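Alkylhalidase CmlS (Streptomyces venezuelae, PDB 3I3L) is a flavin-dependent halogenase of chloramphenicol biosynthesis that carries a covalently bound FAD. Local coordinates at residues S93-G99 and T225-T230; A437-Q442 and E454-R459. One frame throughout, in Å; residues are numbered along the deposited sequence.

Interaction 1: S93-G99 and T225-T230; sequences SATFLWG and TTYSIT
T230 OG1 is gripped by two groups: it accepts the N-H of G99 at 2.9 Å from G99 N, and is hydrogen-bonded to E385 OE2. The torsion that sets this up (chi1 66°, OG1 tucked between the backbone N and the carbonyl carbon) also puts CG2 over one face of the W98 six-membered ring, a probable CH-pi contact, though the methyl is modelled too close for the geometry to be trusted. W98 NE1 in turn is bonded to F377 O, on helix 352-382. At the other end of the pair, T95 OG1 and T225 OG1 lie 2.9 Å apart in a hydrogen bond that either could donate, and T106 OG1 also bonds T95 OG1.

Between these ends the strands run parallel, their axes 20° apart. T226 O takes the N-H of T95 at 2.7 Å from T95 N. T95 O then receives S228 N at 3.0 Å, S228 O receives L97 N, and L97 O receives T230 N. L97 and I229 lie side by side on the face shared with T95 and Y227, with L97 CD1 3.8 Å from I229 CD1. On the other face, with A94 and T226, S228 CB packs 3.6 Å from F96 CD1. T226 OG1 bonds S65 OG, S65 being an FAD-binding residue, and the T226 side chain comes within about 6 Å of the FAD at the nearest atoms. This is the parallel pairing of two neighbouring strands of a mixed sheet, here beside the flavin in the FAD binding domain.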
loop_
_atom_site.group_PDB
_atom_site.type_symbol
_atom_site.label_atom_id
_atom_site.label_comp_id
_atom_site.label_asym_id
_atom_site.label_seq_id
_atom_site.Cartn_x
_atom_site.Cartn_y
_atom_site.Cartn_z
ATOM N N SER A 93 -6.854 8.737 10.901
ATOM C CA SER A 93 -6.369 7.422 11.312
ATOM C C SER A 93 -7.240 6.282 10.774
ATOM O O SER A 93 -8.194 6.502 10.038
ATOM C CB SER A 93 -6.446 7.341 12.818
ATOM O OG SER A 93 -7.788 7.579 13.223
ATOM N N ALA A 94 -6.884 5.064 11.156
ATOM C CA ALA A 94 -7.756 3.919 10.946
ATOM C C ALA A 94 -7.956 3.252 12.308
ATOM O O ALA A 94 -6.990 3.045 13.064
ATOM C CB ALA A 94 -7.134 2.987 9.943
ATOM N N THR A 95 -9.196 2.930 12.622
ATOM C CA THR A 95 -9.494 2.234 13.867
ATOM C C THR A 95 -9.981 0.792 13.633
ATOM O O THR A 95 -10.776 0.524 12.727
ATOM C CB THR A 95 -10.449 3.063 14.756
ATOM O OG1 THR A 95 -9.786 4.303 15.117
ATOM C CG2 THR A 95 -10.802 2.314 16.062
ATOM N N PHE A 96 -9.497 -0.119 14.463
ATOM C CA PHE A 96 -9.736 -1.549 14.304
ATOM C C PHE A 96 -10.389 -2.156 15.533
ATOM O O PHE A 96 -9.895 -1.968 16.663
ATOM C CB PHE A 96 -8.410 -2.250 14.017
ATOM C CG PHE A 96 -7.842 -1.898 12.699
ATOM C CD1 PHE A 96 -8.109 -2.663 11.582
ATOM C CD2 PHE A 96 -7.092 -0.765 12.553
ATOM C CE1 PHE A 96 -7.626 -2.320 10.346
ATOM C CE2 PHE A 96 -6.590 -0.401 11.291
ATOM C CZ PHE A 96 -6.848 -1.190 10.191
ATOM N N LEU A 97 -11.508 -2.860 15.327
ATOM C CA LEU A 97 -12.105 -3.656 16.422
ATOM C C LEU A 97 -11.847 -5.085 16.068
ATOM O O LEU A 97 -12.584 -5.652 15.274
ATOM C CB LEU A 97 -13.603 -3.380 16.610
ATOM C CG LEU A 97 -13.957 -1.883 16.652
ATOM C CD1 LEU A 97 -15.415 -1.679 17.054
ATOM C CD2 LEU A 97 -13.049 -1.110 17.579
ATOM N N TRP A 98 -10.774 -5.642 16.638
ATOM C CA TRP A 98 -10.064 -6.764 16.015
ATOM C C TRP A 98 -10.004 -7.997 16.891
ATOM O O TRP A 98 -9.162 -8.107 17.786
ATOM C CB TRP A 98 -8.622 -6.330 15.597
ATOM C CG TRP A 98 -8.130 -7.174 14.462
ATOM C CD1 TRP A 98 -7.141 -8.099 14.506
ATOM C CD2 TRP A 98 -8.636 -7.179 13.130
ATOM N NE1 TRP A 98 -6.989 -8.687 13.273
ATOM C CE2 TRP A 98 -7.920 -8.153 12.417
ATOM C CE3 TRP A 98 -9.635 -6.455 12.474
ATOM C CZ2 TRP A 98 -8.167 -8.435 11.069
ATOM C CZ3 TRP A 98 -9.900 -6.750 11.135
ATOM C CH2 TRP A 98 -9.147 -7.722 10.446
ATOM N N GLY A 99 -10.910 -8.932 16.624
ATOM C CA GLY A 99 -11.111 -10.051 17.519
ATOM C C GLY A 99 -12.254 -9.753 18.452
ATOM O O GLY A 99 -12.818 -8.631 18.408
ATOM N N THR A 225 -12.446 8.536 11.354
ATOM C CA THR A 225 -11.582 7.357 11.305
ATOM C C THR A 225 -12.263 6.283 10.500
ATOM O O THR A 225 -13.467 6.190 10.522
ATOM C CB THR A 225 -11.261 6.828 12.746
ATOM O OG1 THR A 225 -10.199 5.879 12.692
ATOM C CG2 THR A 225 -12.479 6.175 13.402
ATOM N N THR A 226 -11.473 5.440 9.833
ATOM C CA THR A 226 -11.984 4.241 9.132
ATOM C C THR A 226 -12.095 3.049 10.089
ATOM O O THR A 226 -11.061 2.618 10.654
ATOM C CB THR A 226 -11.076 3.828 7.926
ATOM O OG1 THR A 226 -11.123 4.843 6.907
ATOM C CG2 THR A 226 -11.500 2.417 7.272
ATOM N N TYR A 227 -13.310 2.474 10.236
ATOM C CA TYR A 227 -13.519 1.340 11.164
ATOM C C TYR A 227 -13.463 0.011 10.434
ATOM O O TYR A 227 -14.106 -0.159 9.386
ATOM C CB TYR A 227 -14.855 1.436 11.850
ATOM C CG TYR A 227 -14.956 2.561 12.826
ATOM C CD1 TYR A 227 -14.388 2.438 14.088
ATOM C CD2 TYR A 227 -15.628 3.760 12.488
ATOM C CE1 TYR A 227 -14.472 3.459 14.997
ATOM C CE2 TYR A 227 -15.756 4.771 13.399
ATOM C CZ TYR A 227 -15.166 4.617 14.660
ATOM O OH TYR A 227 -15.229 5.619 15.587
ATOM N N SER A 228 -12.647 -0.918 10.956
ATOM C CA SER A 228 -12.637 -2.311 10.461
ATOM C C SER A 228 -12.958 -3.208 11.647
ATOM O O SER A 228 -12.345 -3.096 12.698
ATOM C CB SER A 228 -11.297 -2.728 9.862
ATOM O OG SER A 228 -10.835 -1.822 8.870
ATOM N N ILE A 229 -13.935 -4.090 11.472
ATOM C CA ILE A 229 -14.574 -4.764 12.611
ATOM C C ILE A 229 -14.819 -6.211 12.282
ATOM O O ILE A 229 -15.475 -6.539 11.300
ATOM C CB ILE A 229 -15.912 -4.108 12.951
ATOM C CG1 ILE A 229 -15.712 -2.600 13.150
ATOM C CG2 ILE A 229 -16.609 -4.815 14.152
ATOM C CD1 ILE A 229 -16.982 -1.819 13.587
ATOM N N THR A 230 -14.184 -7.076 13.051
ATOM C CA THR A 230 -14.279 -8.497 12.820
ATOM C C THR A 230 -15.618 -9.057 13.360
ATOM O O THR A 230 -16.124 -8.594 14.369
ATOM C CB THR A 230 -13.117 -9.265 13.423
ATOM O OG1 THR A 230 -13.148 -9.169 14.860
ATOM C CG2 THR A 230 -11.776 -8.716 12.881
HETATM O O HOH W 1 -15.102 -7.468 16.359
#

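Interaction 2: A437-Q442 and E454-R459; sequences AIGRHQ and ELNPAR
E454 reaches across to H441 and Q442 with its carboxylate. OE1 accepts the backbone N-H of Q442 at 2.8 Å from Q442 N, nearly straight (160°), met on its anti side, 30° out of the carboxylate plane. That oxygen also forms a salt bridge with R443, and OE2 takes the N-H of S451. CG lies between the backbone N and the carbonyl carbon (chi1 90°), and the chain beyond it is extended, which carries OE1 to 3.3 Å from H441 CA. With an alanine here, the Q442 amide and the R443 guanidinium would probably lose their common acceptor and the loop between the segments a tie at S451.

L455 follows with CD2 pushed among three backbone carbonyls, 3.4 Å from R440 O and 3.5 Å from both I438 O and G439 O. A458 sets its methyl 3.8 Å from A437 O, against the backbone of I438. R459 crosses I438 at about a right angle: I438 CG2 is 3.3 Å from R459 CG, a tight fit, and the same methyl lies over one face of the guanidinium, 3.4 Å from R459 NH1. The contact lays the last part of helix 430-439 and the loop after it against residues 454-455 and the start of helix 456-471, while G439 and H441 hydrogen-bond through their backbones to T106 of strand 105-108 and P104 just before it.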
loop_
_atom_site.group_PDB
_atom_site.type_symbol
_atom_site.label_atom_id
_atom_site.label_comp_id
_atom_site.label_asym_id
_atom_site.label_seq_id
_atom_site.Cartn_x
_atom_site.Cartn_y
_atom_site.Cartn_z
ATOM N N ALA A 437 -0.223 -2.995 19.858
ATOM C CA ALA A 437 0.146 -2.514 21.206
ATOM C C ALA A 437 0.256 -1.003 21.267
ATOM O O ALA A 437 -0.343 -0.367 22.139
ATOM C CB ALA A 437 1.475 -3.141 21.670
ATOM N N ILE A 438 1.022 -0.404 20.366
ATOM C CA ILE A 438 1.127 1.051 20.337
ATOM C C ILE A 438 -0.264 1.688 20.189
ATOM O O ILE A 438 -0.593 2.656 20.901
ATOM C CB ILE A 438 2.048 1.488 19.207
ATOM C CG1 ILE A 438 3.473 1.010 19.460
ATOM C CG2 ILE A 438 2.038 2.991 19.041
ATOM C CD1 ILE A 438 4.415 1.503 18.363
ATOM N N GLY A 439 -1.113 1.140 19.313
ATOM C CA GLY A 439 -2.383 1.740 19.082
ATOM C C GLY A 439 -3.516 1.370 20.015
ATOM O O GLY A 439 -4.654 1.829 19.853
ATOM N N ARG A 440 -3.216 0.559 21.016
ATOM C CA ARG A 440 -4.222 0.058 21.946
ATOM C C ARG A 440 -4.849 1.194 22.743
ATOM O O ARG A 440 -4.142 1.961 23.387
ATOM C CB ARG A 440 -3.554 -0.948 22.901
ATOM C CG ARG A 440 -4.505 -1.569 23.935
ATOM C CD ARG A 440 -3.797 -2.659 24.833
ATOM N NE ARG A 440 -2.944 -3.626 24.097
ATOM C CZ ARG A 440 -3.410 -4.627 23.335
ATOM N NH1 ARG A 440 -4.727 -4.809 23.169
ATOM N NH2 ARG A 440 -2.558 -5.445 22.717
ATOM N N HIS A 441 -6.183 1.320 22.671
ATOM C CA HIS A 441 -6.937 2.247 23.544
ATOM C C HIS A 441 -6.775 1.807 25.000
ATOM O O HIS A 441 -6.590 0.611 25.315
ATOM C CB HIS A 441 -8.416 2.278 23.204
ATOM C CG HIS A 441 -8.727 2.802 21.832
ATOM N ND1 HIS A 441 -9.983 3.267 21.481
ATOM C CD2 HIS A 441 -7.946 2.928 20.720
ATOM C CE1 HIS A 441 -9.961 3.667 20.220
ATOM N NE2 HIS A 441 -8.732 3.483 19.739
ATOM N N GLN A 442 -6.861 2.775 25.905
ATOM C CA GLN A 442 -6.568 2.498 27.317
ATOM C C GLN A 442 -7.824 2.197 28.149
ATOM O O GLN A 442 -7.886 2.470 29.342
ATOM C CB GLN A 442 -5.751 3.642 27.890
ATOM C CG GLN A 442 -4.449 3.892 27.120
ATOM C CD GLN A 442 -3.494 2.716 27.219
ATOM O OE1 GLN A 442 -3.309 1.960 26.252
ATOM N NE2 GLN A 442 -2.901 2.537 28.383
ATOM N N GLU A 454 -3.245 9.500 24.412
ATOM C CA GLU A 454 -3.237 8.335 25.312
ATOM C C GLU A 454 -2.391 7.183 24.717
ATOM O O GLU A 454 -2.053 6.228 25.406
ATOM C CB GLU A 454 -4.658 7.880 25.604
ATOM C CG GLU A 454 -5.212 6.822 24.594
ATOM C CD GLU A 454 -6.688 6.551 24.785
ATOM O OE1 GLU A 454 -7.108 5.356 24.726
ATOM O OE2 GLU A 454 -7.443 7.535 24.982
ATOM N N LEU A 455 -2.007 7.301 23.442
ATOM C CA LEU A 455 -1.166 6.277 22.800
ATOM C C LEU A 455 0.310 6.573 23.002
ATOM O O LEU A 455 1.150 5.723 22.699
ATOM C CB LEU A 455 -1.445 6.235 21.275
ATOM C CG LEU A 455 -2.887 5.914 20.858
ATOM C CD1 LEU A 455 -2.930 5.770 19.323
ATOM C CD2 LEU A 455 -3.424 4.665 21.542
ATOM N N ASN A 456 0.632 7.804 23.425
ATOM C CA ASN A 456 2.041 8.221 23.503
ATOM C C ASN A 456 2.911 7.386 24.415
ATOM O O ASN A 456 4.076 7.213 24.139
ATOM C CB ASN A 456 2.198 9.713 23.860
ATOM C CG ASN A 456 1.863 10.601 22.693
ATOM O OD1 ASN A 456 1.502 11.791 22.819
ATOM N ND2 ASN A 456 1.935 10.021 21.542
ATOM N N PRO A 457 2.361 6.877 25.529
ATOM C CA PRO A 457 3.262 6.125 26.390
ATOM C C PRO A 457 3.701 4.822 25.762
ATOM O O PRO A 457 4.899 4.455 25.856
ATOM C CB PRO A 457 2.403 5.881 27.669
ATOM C CG PRO A 457 1.477 7.056 27.711
ATOM C CD PRO A 457 1.093 7.199 26.220
ATOM N N ALA A 458 2.759 4.105 25.126
ATOM C CA ALA A 458 3.143 2.818 24.511
ATOM C C ALA A 458 4.116 3.083 23.346
ATOM O O ALA A 458 5.086 2.343 23.137
ATOM C CB ALA A 458 1.906 1.986 24.057
ATOM N N ARG A 459 3.900 4.178 22.622
ATOM C CA ARG A 459 4.876 4.541 21.573
ATOM C C ARG A 459 6.250 4.682 22.161
ATOM O O ARG A 459 7.237 4.135 21.645
ATOM C CB ARG A 459 4.550 5.869 20.923
ATOM C CG ARG A 459 3.444 5.819 19.914
ATOM C CD ARG A 459 3.159 7.223 19.276
ATOM N NE ARG A 459 1.752 7.292 18.922
ATOM C CZ ARG A 459 1.196 6.589 17.917
ATOM N NH1 ARG A 459 1.926 5.783 17.107
ATOM N NH2 ARG A 459 -0.105 6.699 17.694
#

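How the interactions relate
Interaction 1 closes before interaction 2 opens along the chain. Their centres are 15 Å apart, and their nearest atoms, at about 4 Å, do not touch. What joins them is strand 105-108, antiparallel to strand 89-97 in the mixed sheet: T106 OG1 is hydrogen-bonded both to T95 OG1 of interaction 1 and to H441 NE2 of interaction 2. The buried parallel pair 93-99 with 225-230 lies within the FAD binding range. Interaction 2 is a partly exposed packing of the end of one helix and its following loop against the start of the next helix; it lies away from the annotated sites, held beside the same sheet through T106.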